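Local atomic coordinates of protein - conserved hypothetical (Bacillus anthracis, PDB entry 4LES), a protein that is of unknown function but folds largely into antiparallel beta-sheets. Residues 72-80 and 197-206. Residues are numbered along the deposited sequence; the frame is centred on the assembly and turned at random.
Sequences YAVNKDFHT and VNNEYKEQIK. With EOH (ethanol), chain D.
Phe78 and Tyr201 reach across from the two strands and pass side by side toward one end of the contact, their rings inclined at 57° with centroids 5.1 Å apart. Phe78 CD2 lies over one face of the tyrosine ring, displaced toward its rim, and Phe78 CB makes a CH-pi contact with the same ring, 4.0 Å from the Tyr201 centroid. Val197 CG2 sits over one face of the Phe78 ring, near its rim, while CG1 packs on Phe78 CB. The tyrosine then reaches past the phenylalanine to the opposing backbone: its OH donates to His79 O over 2.6 Å, on a lone pair in the carbonyl plane, which ties down the end of the ring. A water gives a second hydrogen to His79 O and links it to Glu200 OE1. The other oxygen of that carboxylate, OE2, accepts from Asn198 ND2 at 2.9 Å, while the Asn198 amide also rests against Thr80 CG2.

Farther along, the extended Lys76 chain comes in across the Glu203 side chain and forms a salt bridge, NZ to Glu203 OE2 2.9 Å, met on the syn side of the carboxylate. Glu203 bends at chi2 (67°) to bring its carboxylate there, and its CG packs on Val74 CG1. Val74 CG2 faces Ile205 CG2. At the far end CG and CD of Lys206 pass the CE2–CZ–OH side of the Tyr72 ring at a slant, CD 3.2 Å from Tyr72 OH, and Lys206 NZ turns away to Gly191 O.

Behind these side chains, strand 69-79 pairs with strand 83-96, and a classic bulge sets Glu200 and Tyr201 opposite Val197. Strands 72-79 and 201-204 run roughly antiparallel, at 147°, with axes 9.5 Å apart: side-chain packing between the edge strands of two separate antiparallel sheets, as in a beta-sandwich.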
loop_
_atom_site.group_PDB
_atom_site.type_symbol
_atom_site.label_atom_id
_atom_site.label_comp_id
_atom_site.label_asym_id
_atom_site.label_seq_id
_atom_site.Cartn_x
_atom_site.Cartn_y
_atom_site.Cartn_z
ATOM N N TYR A 72 10.658 -1.583 5.038
ATOM C CA TYR A 72 11.394 -1.680 3.760
ATOM C C TYR A 72 11.158 -0.380 2.963
ATOM O O TYR A 72 10.049 -0.148 2.433
ATOM C CB TYR A 72 10.909 -2.870 2.966
ATOM C CG TYR A 72 11.047 -4.164 3.680
ATOM C CD1 TYR A 72 10.060 -4.600 4.545
ATOM C CD2 TYR A 72 12.151 -4.958 3.498
ATOM C CE1 TYR A 72 10.171 -5.787 5.226
ATOM C CE2 TYR A 72 12.289 -6.163 4.183
ATOM C CZ TYR A 72 11.297 -6.567 5.052
ATOM O OH TYR A 72 11.408 -7.769 5.743
ATOM N N ALA A 73 12.151 0.496 2.949
ATOM C CA ALA A 73 12.053 1.774 2.236
ATOM C C ALA A 73 12.115 1.553 0.740
ATOM O O ALA A 73 12.864 0.718 0.277
ATOM C CB ALA A 73 13.161 2.733 2.664
ATOM N N VAL A 74 11.269 2.246 -0.007
ATOM C CA VAL A 74 11.295 2.159 -1.484
ATOM C C VAL A 74 11.603 3.563 -1.915
ATOM O O VAL A 74 12.618 3.799 -2.543
ATOM C CB VAL A 74 9.966 1.657 -2.094
ATOM C CG1 VAL A 74 9.997 1.688 -3.620
ATOM C CG2 VAL A 74 9.678 0.252 -1.622
ATOM N N ASN A 75 10.739 4.514 -1.567
ATOM C CA ASN A 75 10.984 5.930 -1.912
ATOM C C ASN A 75 11.317 6.178 -3.370
ATOM O O ASN A 75 12.272 6.884 -3.688
ATOM C CB ASN A 75 12.068 6.507 -0.990
ATOM C CG ASN A 75 11.634 6.499 0.470
ATOM O OD1 ASN A 75 12.363 6.065 1.356
ATOM N ND2 ASN A 75 10.408 6.923 0.704
ATOM N N LYS A 76 10.496 5.608 -4.252
ATOM C CA LYS A 76 10.636 5.779 -5.696
ATOM C C LYS A 76 9.343 6.226 -6.337
ATOM O O LYS A 76 8.268 5.826 -5.896
ATOM C CB LYS A 76 11.074 4.478 -6.363
ATOM C CG LYS A 76 12.422 4.022 -5.863
ATOM C CD LYS A 76 13.000 2.835 -6.612
ATOM C CE LYS A 76 14.238 2.354 -5.849
ATOM N NZ LYS A 76 14.886 1.245 -6.580
ATOM N N ASP A 77 9.466 7.043 -7.378
ATOM C CA ASP A 77 8.338 7.576 -8.119
ATOM C C ASP A 77 8.343 6.870 -9.496
ATOM O O ASP A 77 9.392 6.691 -10.106
ATOM C CB ASP A 77 8.493 9.106 -8.204
ATOM C CG ASP A 77 7.242 9.823 -8.701
ATOM O OD1 ASP A 77 6.256 9.149 -9.093
ATOM O OD2 ASP A 77 7.262 11.084 -8.692
ATOM N N PHE A 78 7.169 6.424 -9.937
ATOM C CA PHE A 78 7.010 5.686 -11.154
ATOM C C PHE A 78 6.038 6.422 -12.032
ATOM O O PHE A 78 4.904 6.711 -11.642
ATOM C CB PHE A 78 6.472 4.306 -10.860
ATOM C CG PHE A 78 7.315 3.519 -9.917
ATOM C CD1 PHE A 78 7.120 3.610 -8.551
ATOM C CD2 PHE A 78 8.290 2.683 -10.383
ATOM C CE1 PHE A 78 7.888 2.879 -7.666
ATOM C CE2 PHE A 78 9.067 1.940 -9.505
ATOM C CZ PHE A 78 8.859 2.045 -8.138
ATOM N N HIS A 79 6.487 6.705 -13.241
ATOM C CA HIS A 79 5.708 7.443 -14.182
ATOM C C HIS A 79 4.749 6.597 -15.032
ATOM O O HIS A 79 5.133 5.569 -15.587
ATOM C CB HIS A 79 6.645 8.186 -15.106
ATOM C CG HIS A 79 5.938 8.984 -16.128
ATOM N ND1 HIS A 79 5.395 10.220 -15.854
ATOM C CD2 HIS A 79 5.666 8.722 -17.428
ATOM C CE1 HIS A 79 4.818 10.686 -16.949
ATOM N NE2 HIS A 79 4.976 9.799 -17.914
ATOM N N THR A 80 3.491 7.043 -15.104
ATOM C CA THR A 80 2.478 6.419 -15.953
ATOM C C THR A 80 1.917 7.589 -16.734
ATOM O O THR A 80 2.166 8.751 -16.382
ATOM C CB THR A 80 1.370 5.666 -15.164
ATOM O OG1 THR A 80 0.505 6.594 -14.479
ATOM C CG2 THR A 80 1.981 4.699 -14.192
ATOM N N VAL A 197 3.897 -1.891 -10.103
ATOM C CA VAL A 197 3.150 -0.691 -10.380
ATOM C C VAL A 197 2.682 -0.641 -11.843
ATOM O O VAL A 197 3.485 -0.716 -12.794
ATOM C CB VAL A 197 3.966 0.563 -10.019
ATOM C CG1 VAL A 197 3.219 1.828 -10.410
ATOM C CG2 VAL A 197 4.268 0.585 -8.514
ATOM N N ASN A 198 1.366 -0.556 -11.980
ATOM C CA ASN A 198 0.683 -0.443 -13.258
ATOM C C ASN A 198 1.014 -1.595 -14.177
ATOM O O ASN A 198 1.003 -1.422 -15.375
ATOM C CB ASN A 198 1.111 0.857 -13.932
ATOM C CG ASN A 198 0.153 1.266 -15.024
ATOM O OD1 ASN A 198 -1.056 1.108 -14.886
ATOM N ND2 ASN A 198 0.683 1.779 -16.110
ATOM N N ASN A 199 1.329 -2.752 -13.597
ATOM C CA ASN A 199 1.813 -3.925 -14.326
ATOM C C ASN A 199 2.935 -3.540 -15.277
ATOM O O ASN A 199 3.099 -4.139 -16.313
ATOM C CB ASN A 199 0.656 -4.598 -15.066
ATOM C CG ASN A 199 -0.288 -5.296 -14.115
ATOM O OD1 ASN A 199 0.115 -6.211 -13.387
ATOM N ND2 ASN A 199 -1.546 -4.875 -14.107
ATOM N N GLU A 200 3.702 -2.535 -14.894
ATOM C CA GLU A 200 4.724 -1.938 -15.743
ATOM C C GLU A 200 6.094 -1.861 -15.070
ATOM O O GLU A 200 7.112 -1.902 -15.748
ATOM C CB GLU A 200 4.242 -0.526 -16.074
ATOM C CG GLU A 200 5.021 0.219 -17.123
ATOM C CD GLU A 200 4.412 1.573 -17.432
ATOM O OE1 GLU A 200 4.901 2.224 -18.359
ATOM O OE2 GLU A 200 3.453 2.002 -16.768
ATOM N N TYR A 201 6.120 -1.714 -13.741
ATOM C CA TYR A 201 7.356 -1.652 -13.000
ATOM C C TYR A 201 7.298 -2.717 -11.929
ATOM O O TYR A 201 6.234 -2.961 -11.339
ATOM C CB TYR A 201 7.502 -0.308 -12.290
ATOM C CG TYR A 201 7.475 0.891 -13.188
ATOM C CD1 TYR A 201 6.281 1.539 -13.472
ATOM C CD2 TYR A 201 8.653 1.404 -13.727
ATOM C CE1 TYR A 201 6.250 2.650 -14.292
ATOM C CE2 TYR A 201 8.634 2.529 -14.531
ATOM C CZ TYR A 201 7.421 3.150 -14.812
ATOM O OH TYR A 201 7.387 4.256 -15.639
ATOM N N LYS A 202 8.443 -3.335 -11.659
ATOM C CA LYS A 202 8.554 -4.369 -10.640
ATOM C C LYS A 202 9.725 -3.970 -9.771
ATOM O O LYS A 202 10.850 -3.921 -10.216
ATOM C CB LYS A 202 8.761 -5.735 -11.279
ATOM C CG LYS A 202 8.700 -6.905 -10.314
ATOM C CD LYS A 202 8.705 -8.214 -11.096
ATOM C CE LYS A 202 8.310 -9.378 -10.206
ATOM N NZ LYS A 202 8.214 -10.677 -10.929
ATOM N N GLU A 203 9.442 -3.627 -8.534
ATOM C CA GLU A 203 10.481 -3.192 -7.599
ATOM C C GLU A 203 10.618 -4.256 -6.520
ATOM O O GLU A 203 9.643 -4.536 -5.816
ATOM C CB GLU A 203 9.989 -1.866 -7.014
ATOM C CG GLU A 203 10.786 -1.284 -5.905
ATOM C CD GLU A 203 12.142 -0.848 -6.367
ATOM O OE1 GLU A 203 12.322 -0.652 -7.609
ATOM O OE2 GLU A 203 13.000 -0.692 -5.470
ATOM N N GLN A 204 11.802 -4.845 -6.368
ATOM C CA GLN A 204 12.013 -5.871 -5.349
ATOM C C GLN A 204 12.181 -5.207 -4.001
ATOM O O GLN A 204 13.028 -4.348 -3.838
ATOM C CB GLN A 204 13.244 -6.725 -5.649
ATOM C CG GLN A 204 13.426 -7.871 -4.659
ATOM C CD GLN A 204 14.574 -8.780 -5.014
ATOM O OE1 GLN A 204 15.309 -8.528 -5.952
ATOM N NE2 GLN A 204 14.725 -9.861 -4.264
ATOM N N ILE A 205 11.385 -5.580 -3.025
ATOM C CA ILE A 205 11.570 -4.965 -1.731
ATOM C C ILE A 205 12.421 -5.855 -0.818
ATOM O O ILE A 205 13.072 -5.365 0.102
ATOM C CB ILE A 205 10.234 -4.638 -1.051
ATOM C CG1 ILE A 205 9.603 -5.894 -0.484
ATOM C CG2 ILE A 205 9.282 -3.924 -2.009
ATOM C CD1 ILE A 205 8.233 -5.632 0.084
ATOM N N LYS A 206 12.468 -7.148 -1.109
ATOM C CA LYS A 206 13.123 -8.089 -0.217
ATOM C C LYS A 206 13.620 -9.283 -0.994
ATOM O O LYS A 206 13.050 -9.628 -2.037
ATOM C CB LYS A 206 12.042 -8.583 0.707
ATOM C CG LYS A 206 12.500 -8.992 2.050
ATOM C CD LYS A 206 11.267 -9.220 2.906
ATOM C CE LYS A 206 10.677 -10.563 2.646
ATOM N NZ LYS A 206 11.534 -11.605 3.286
ATOM O OXT LYS A 206 14.549 -9.956 -0.587
HETATM C C1 EOH D . 6.362 14.483 -9.469
HETATM C C2 EOH D . 5.731 15.434 -10.468
HETATM O O EOH D . 5.629 13.252 -9.416
HETATM O O HOH W 1 4.373 4.782 -18.357
#